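Local coordinates for MdbA protein (Corynebacterium diphtheriae, PDB 5C00) that is a thiol-disulfide oxidoreductase of the DsbA family, probably introducing disulfide bonds into exported proteins, and is essential for viability, pilus assembly and toxin production, at residues A106-S110 with G111-T115; E151-Q154 with K155-G159. All coordinates share one frame; numbering follows the deposited sequence.

Contact 1. Residues A106-S110 with G111-T115; sequences AVAQS and GDWET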
ATOM      1  N   ALA A 106      -4.665  -1.166   8.556  1.00 17.96           N
ATOM      2  CA  ALA A 106      -5.930  -1.098   9.304  1.00 18.48           C
ATOM      3  C   ALA A 106      -7.116  -0.828   8.373  1.00 19.19           C
ATOM      4  O   ALA A 106      -8.193  -1.383   8.536  1.00 18.66           O
ATOM      5  CB  ALA A 106      -5.846  -0.070  10.429  1.00 18.60           C
ATOM      6  N   VAL A 107      -6.961   0.077   7.412  1.00 17.39           N
ATOM      7  CA  VAL A 107      -8.002   0.311   6.433  1.00 17.82           C
ATOM      8  C   VAL A 107      -8.259  -0.899   5.547  1.00 17.53           C
ATOM      9  O   VAL A 107      -9.392  -1.277   5.355  1.00 18.92           O
ATOM     10  CB  VAL A 107      -7.643   1.544   5.550  1.00 17.36           C
ATOM     11  CG1 VAL A 107      -8.834   1.882   4.651  1.00 19.02           C
ATOM     12  CG2 VAL A 107      -7.287   2.756   6.404  1.00 17.64           C
ATOM     13  N   ALA A 108      -7.224  -1.520   5.014  1.00 17.50           N
ATOM     14  CA  ALA A 108      -7.404  -2.708   4.191  1.00 18.18           C
ATOM     15  C   ALA A 108      -8.096  -3.873   4.931  1.00 21.46           C
ATOM     16  O   ALA A 108      -8.954  -4.545   4.375  1.00 21.76           O
ATOM     17  CB  ALA A 108      -6.086  -3.187   3.683  1.00 18.49           C
ATOM     18  N   GLN A 109      -7.730  -4.046   6.187  1.00 22.53           N
ATOM     19  CA  GLN A 109      -8.321  -5.076   7.045  1.00 25.01           C
ATOM     20  C   GLN A 109      -9.842  -4.920   7.175  1.00 27.15           C
ATOM     21  O   GLN A 109     -10.590  -5.906   7.383  1.00 26.75           O
ATOM     22  CB  GLN A 109      -7.629  -5.003   8.433  1.00 27.27           C
ATOM     23  CG  GLN A 109      -8.339  -5.733   9.567  1.00 31.55           C
ATOM     24  CD  GLN A 109      -8.374  -7.237   9.335  1.00 36.27           C
ATOM     25  OE1 GLN A 109      -7.650  -7.756   8.477  1.00 35.71           O
ATOM     26  NE2 GLN A 109      -9.237  -7.943  10.070  1.00 39.36           N
ATOM     27  N   SER A 110     -10.319  -3.687   7.092  1.00 26.67           N
ATOM     28  CA  SER A 110     -11.744  -3.424   7.156  1.00 26.37           C
ATOM     29  C   SER A 110     -12.507  -3.785   5.861  1.00 27.55           C
ATOM     30  O   SER A 110     -13.742  -3.748   5.853  1.00 27.14           O
ATOM     31  CB  SER A 110     -11.978  -1.953   7.509  1.00 26.67           C
ATOM     32  OG  SER A 110     -11.927  -1.087   6.371  1.00 25.92           O
ATOM     33  N   GLY A 111     -11.786  -4.063   4.774  1.00 24.18           N
ATOM     34  CA  GLY A 111     -12.390  -4.359   3.491  1.00 25.14           C
ATOM     35  C   GLY A 111     -12.967  -3.153   2.724  1.00 24.61           C
ATOM     36  O   GLY A 111     -13.715  -3.333   1.777  1.00 24.81           O
ATOM     37  N   ASP A 112     -12.628  -1.925   3.107  1.00 24.63           N
ATOM     38  CA  ASP A 112     -13.120  -0.729   2.404  1.00 24.61           C
ATOM     39  C   ASP A 112     -12.056  -0.354   1.353  1.00 23.02           C
ATOM     40  O   ASP A 112     -11.134   0.425   1.622  1.00 22.07           O
ATOM     41  CB  ASP A 112     -13.359   0.420   3.383  1.00 27.45           C
ATOM     42  CG  ASP A 112     -13.879   1.668   2.710  1.00 30.55           C
ATOM     43  OD1 ASP A 112     -14.063   1.697   1.457  1.00 29.51           O
ATOM     44  OD2 ASP A 112     -14.088   2.661   3.463  1.00 37.52           O
ATOM     45  N   TRP A 113     -12.184  -0.947   0.180  1.00 21.33           N
ATOM     46  CA  TRP A 113     -11.111  -0.890  -0.807  1.00 20.23           C
ATOM     47  C   TRP A 113     -11.025   0.467  -1.462  1.00 19.83           C
ATOM     48  O   TRP A 113      -9.924   0.882  -1.823  1.00 19.07           O
ATOM     49  CB  TRP A 113     -11.224  -2.031  -1.828  1.00 20.31           C
ATOM     50  CG  TRP A 113     -11.088  -3.301  -1.079  1.00 20.44           C
ATOM     51  CD1 TRP A 113     -12.074  -4.151  -0.712  1.00 22.76           C
ATOM     52  CD2 TRP A 113      -9.899  -3.772  -0.474  1.00 20.85           C
ATOM     53  NE1 TRP A 113     -11.558  -5.174   0.035  1.00 21.67           N
ATOM     54  CE2 TRP A 113     -10.229  -4.927   0.252  1.00 22.32           C
ATOM     55  CE3 TRP A 113      -8.583  -3.293  -0.423  1.00 21.34           C
ATOM     56  CZ2 TRP A 113      -9.291  -5.642   0.943  1.00 20.82           C
ATOM     57  CZ3 TRP A 113      -7.671  -3.981   0.270  1.00 21.29           C
ATOM     58  CH2 TRP A 113      -8.031  -5.152   0.973  1.00 22.31           C
ATOM     59  N   GLU A 114     -12.138   1.182  -1.590  1.00 20.29           N
ATOM     60  CA  GLU A 114     -12.052   2.506  -2.198  1.00 22.06           C
ATOM     61  C   GLU A 114     -11.345   3.510  -1.241  1.00 20.57           C
ATOM     62  O   GLU A 114     -10.521   4.313  -1.664  1.00 18.91           O
ATOM     63  CB  GLU A 114     -13.407   2.995  -2.645  1.00 26.26           C
ATOM     64  CG  GLU A 114     -13.283   4.100  -3.679  1.00 30.21           C
ATOM     65  CD  GLU A 114     -14.602   4.364  -4.386  1.00 34.37           C
ATOM     66  OE1 GLU A 114     -15.244   5.352  -3.971  1.00 36.92           O
ATOM     67  OE2 GLU A 114     -14.976   3.582  -5.311  1.00 31.96           O
ATOM     68  N   THR A 115     -11.607   3.408   0.053  1.00 18.14           N
ATOM     69  CA  THR A 115     -10.867   4.198   1.044  1.00 18.04           C
ATOM     70  C   THR A 115      -9.379   3.820   1.083  1.00 16.33           C
ATOM     71  O   THR A 115      -8.490   4.674   1.009  1.00 16.62           O
ATOM     72  CB  THR A 115     -11.539   4.021   2.437  1.00 19.82           C
ATOM     73  OG1 THR A 115     -12.868   4.537   2.342  1.00 22.97           O
ATOM     74  CG2 THR A 115     -10.826   4.810   3.476  1.00 20.19           C
TER
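Trp-113 lays the far corner of its indole against Ala-108, with CZ3 3.8 Å from the methyl CB, at a tight joint between two helices: helix 96-109 stops, the chain turns, and Asp-112 N-caps helix 113-125. The six-membered part of the same ring also passes obliquely by Ala-108 O. Gly-111 C sits over one face of the indole, offset toward its rim. Deeper in the joint, Val-107 CG1 meets the methyl CG2 of Thr-115 at 3.7 Å, the two side chains crossing at about a right angle.

Polar bonds hold the turn itself. Gly-111 N gives its hydrogen to Ala-108 O at 2.9 Å, from well above the carbonyl plane, and the positive phi of Gly-111 (75°) breaks the helical path. Ser-110 turns its hydroxyl back onto the helix it leaves: with chi1 at 84°, OG lies between the backbone N and carbonyl carbon and donates to Val-107 O at 2.7 Å, in the carbonyl plane and on a lone pair. That OG also takes a weak bond from Asp-112 N. Asp-112 OD1 makes the cap, a weak but nearly straight bond from Thr-115 N at 3.3 Å; beside it, Thr-115 OG1 donates to OD2 at 2.5 Å, reaching it from above the carboxylate plane.

Further out, Ile-33 of strand 32-36 packs on both Ala-108 and Trp-113, Tyr-116 and Tyr-119 touch Val-107, and Thr-115 OG1 has a weak hydrogen bond with Leu-146 O.

Contact 2. Residues E151-Q154 with K155-G159; sequences EVTQ and KIREG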
ATOM      1  N   GLU A 151     -14.354   2.531  13.808  1.00 28.95           N
ATOM      2  CA  GLU A 151     -13.600   1.392  14.291  0.50 30.41           C
ATOM      3  C   GLU A 151     -12.161   1.403  13.776  1.00 28.71           C
ATOM      4  O   GLU A 151     -11.231   1.210  14.525  1.00 28.19           O
ATOM      5  CB  GLU A 151     -14.271   0.096  13.834  0.50 33.79           C
ATOM      6  CG  GLU A 151     -13.713  -1.160  14.485  0.50 37.24           C
ATOM      7  CD  GLU A 151     -12.951  -2.067  13.532  0.50 39.95           C
ATOM      8  OE1 GLU A 151     -13.230  -2.043  12.304  0.50 41.00           O
ATOM      9  OE2 GLU A 151     -12.074  -2.821  14.033  0.50 43.72           O
ATOM     10  N   VAL A 152     -12.015   1.605  12.475  1.00 26.01           N
ATOM     11  CA  VAL A 152     -10.712   1.660  11.847  1.00 25.12           C
ATOM     12  C   VAL A 152      -9.919   2.855  12.388  1.00 23.42           C
ATOM     13  O   VAL A 152      -8.712   2.734  12.712  1.00 23.55           O
ATOM     14  CB  VAL A 152     -10.815   1.740  10.309  1.00 26.01           C
ATOM     15  CG1 VAL A 152      -9.487   2.037   9.666  1.00 25.33           C
ATOM     16  CG2 VAL A 152     -11.319   0.427   9.780  1.00 27.90           C
ATOM     17  N   THR A 153     -10.584   3.993  12.476  1.00 20.31           N
ATOM     18  CA  THR A 153      -9.945   5.227  12.896  1.00 21.21           C
ATOM     19  C   THR A 153      -9.358   5.096  14.315  1.00 21.45           C
ATOM     20  O   THR A 153      -8.195   5.428  14.575  1.00 21.88           O
ATOM     21  CB  THR A 153     -10.928   6.401  12.813  1.00 22.04           C
ATOM     22  OG1 THR A 153     -11.405   6.539  11.470  1.00 23.15           O
ATOM     23  CG2 THR A 153     -10.228   7.695  13.217  1.00 22.81           C
ATOM     24  N   GLN A 154     -10.145   4.564  15.241  1.00 23.52           N
ATOM     25  CA  GLN A 154      -9.658   4.346  16.597  1.00 24.66           C
ATOM     26  C   GLN A 154      -8.532   3.317  16.642  1.00 24.30           C
ATOM     27  O   GLN A 154      -7.572   3.481  17.348  1.00 25.03           O
ATOM     28  CB  GLN A 154     -10.810   3.977  17.529  1.00 27.83           C
ATOM     29  CG  GLN A 154     -10.414   3.970  19.017  1.00 29.18           C
ATOM     30  CD  GLN A 154      -9.931   5.324  19.540  1.00 31.23           C
ATOM     31  OE1 GLN A 154     -10.400   6.394  19.134  1.00 36.79           O
ATOM     32  NE2 GLN A 154      -9.010   5.276  20.467  1.00 34.12           N
ATOM     33  N   LYS A 155      -8.627   2.266  15.844  1.00 24.67           N
ATOM     34  CA  LYS A 155      -7.555   1.307  15.727  0.60 25.84           C
ATOM     35  C   LYS A 155      -6.238   1.986  15.292  1.00 25.17           C
ATOM     36  O   LYS A 155      -5.176   1.702  15.829  1.00 24.52           O
ATOM     37  CB  LYS A 155      -7.970   0.243  14.727  0.60 27.01           C
ATOM     38  CG  LYS A 155      -6.901  -0.746  14.336  0.60 29.05           C
ATOM     39  CD  LYS A 155      -7.471  -1.799  13.410  0.60 30.14           C
ATOM     40  CE  LYS A 155      -8.765  -2.406  13.932  0.60 31.40           C
ATOM     41  NZ  LYS A 155      -8.958  -3.738  13.322  0.60 32.13           N
ATOM     42  N   ILE A 156      -6.309   2.895  14.313  1.00 21.74           N
ATOM     43  CA  ILE A 156      -5.122   3.588  13.889  1.00 20.38           C
ATOM     44  C   ILE A 156      -4.521   4.446  15.042  1.00 20.68           C
ATOM     45  O   ILE A 156      -3.300   4.475  15.255  1.00 20.92           O
ATOM     46  CB  ILE A 156      -5.419   4.473  12.656  1.00 19.71           C
ATOM     47  CG1 ILE A 156      -5.822   3.543  11.489  1.00 19.76           C
ATOM     48  CG2 ILE A 156      -4.201   5.364  12.343  1.00 19.43           C
ATOM     49  CD1 ILE A 156      -6.193   4.202  10.189  1.00 19.74           C
ATOM     50  N   ARG A 157      -5.376   5.153  15.759  1.00 21.94           N
ATOM     51  CA  ARG A 157      -4.930   5.953  16.903  1.00 23.81           C
ATOM     52  C   ARG A 157      -4.208   5.121  17.949  1.00 24.80           C
ATOM     53  O   ARG A 157      -3.280   5.608  18.562  1.00 25.15           O
ATOM     54  CB  ARG A 157      -6.128   6.620  17.583  1.00 24.28           C
ATOM     55  CG  ARG A 157      -6.769   7.668  16.735  1.00 23.93           C
ATOM     56  CD  ARG A 157      -7.779   8.517  17.497  1.00 24.03           C
ATOM     57  NE  ARG A 157      -8.664   9.138  16.547  1.00 24.38           N
ATOM     58  CZ  ARG A 157      -8.301  10.139  15.730  1.00 25.73           C
ATOM     59  NH1 ARG A 157      -7.096  10.664  15.820  1.00 25.18           N
ATOM     60  NH2 ARG A 157      -9.147  10.612  14.817  1.00 26.36           N
ATOM     61  N   GLU A 158      -4.643   3.883  18.147  1.00 24.67           N
ATOM     62  CA  GLU A 158      -4.081   2.973  19.128  1.00 26.19           C
ATOM     63  C   GLU A 158      -2.996   2.100  18.575  1.00 25.26           C
ATOM     64  O   GLU A 158      -2.407   1.319  19.309  1.00 25.95           O
ATOM     65  CB  GLU A 158      -5.200   2.066  19.698  1.00 29.59           C
ATOM     66  CG  GLU A 158      -6.152   2.776  20.642  1.00 34.69           C
ATOM     67  CD  GLU A 158      -7.516   2.094  20.761  1.00 39.35           C
ATOM     68  OE1 GLU A 158      -7.698   0.995  20.178  1.00 43.23           O
ATOM     69  OE2 GLU A 158      -8.418   2.655  21.420  1.00 39.44           O
ATOM     70  N   GLY A 159      -2.693   2.217  17.291  1.00 23.56           N
ATOM     71  CA  GLY A 159      -1.670   1.370  16.648  1.00 22.94           C
ATOM     72  C   GLY A 159      -2.028  -0.099  16.603  1.00 24.52           C
ATOM     73  O   GLY A 159      -1.133  -0.981  16.644  1.00 23.64           O
TER
HETATM   74  O   HOH W   1     -11.013   7.737  17.053  1.00 35.05           O
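Val-152 and Ile-156 form the close-packed side of this stretch of helix 150-158. Ile-156 CD1 lies 4.0 Å from Val-152 CG1, and its CG1 rests 3.2 Å from Val-152 O, the carbonyl that also accepts from Ile-156 N. Both side chains are buried: Ile-156 touches Ala-103 and Ala-106 on one neighbouring helix and Ala-140 and Ala-143 on another.

Thr-153 and Arg-157 run side by side, with the threonine methyl CG2 3.5 Å from NH2. Arg-157 is extended from CG to NE and carries its guanidinium on to a salt bridge with Asp-141 and a hydrogen bond with Asn-137. At the guanidinium edge, in plane, a water accepts from NE and donates to Gln-154 OE1 at 2.6 Å.

The exposed side is looser. Gln-154 bends at chi2 (61°), which brings NE2 within 2.9 Å of Glu-158 OE2. This hydrogen bond leaves in the plane of the amide but arrives from above the carboxylate plane, the two planes standing 68° apart. Glu-151 OE2 and Lys-155 NZ form a salt bridge at 3.3 Å, weak as a hydrogen bond, and each residue has a second conformer, so the pairing is probably not permanent.

Successive i to i+4 pairings give way at Gly-159, whose positive phi and bond from N to Ile-156 O belong to a Schellman motif closing an amphipathic helix.

In the fold
Both contacts lie in the helical region inserted between strands 78-85 and 187-190 of the thioredoxin fold, as in DsbA relatives, with centres 13 Å apart. Contact 1 ends one helix and starts the next; contact 2 takes in nearly the whole of helix 150-158, which packs against helix 96-109. They touch directly: Ser-110 CB lies 3.4 Å from Val-152 CG2, and Ala-106 CB is 3.8 Å from both Ile-156 CG1 and Lys-155 CD. The centre of contact 2 lies about 17 Å from the centre of the chain, that of contact 1 about 11 Å. Neither contact contains the CxxC pair, Cys-55 and Cys-58 near the start of helix 56-74, which is probably the redox site.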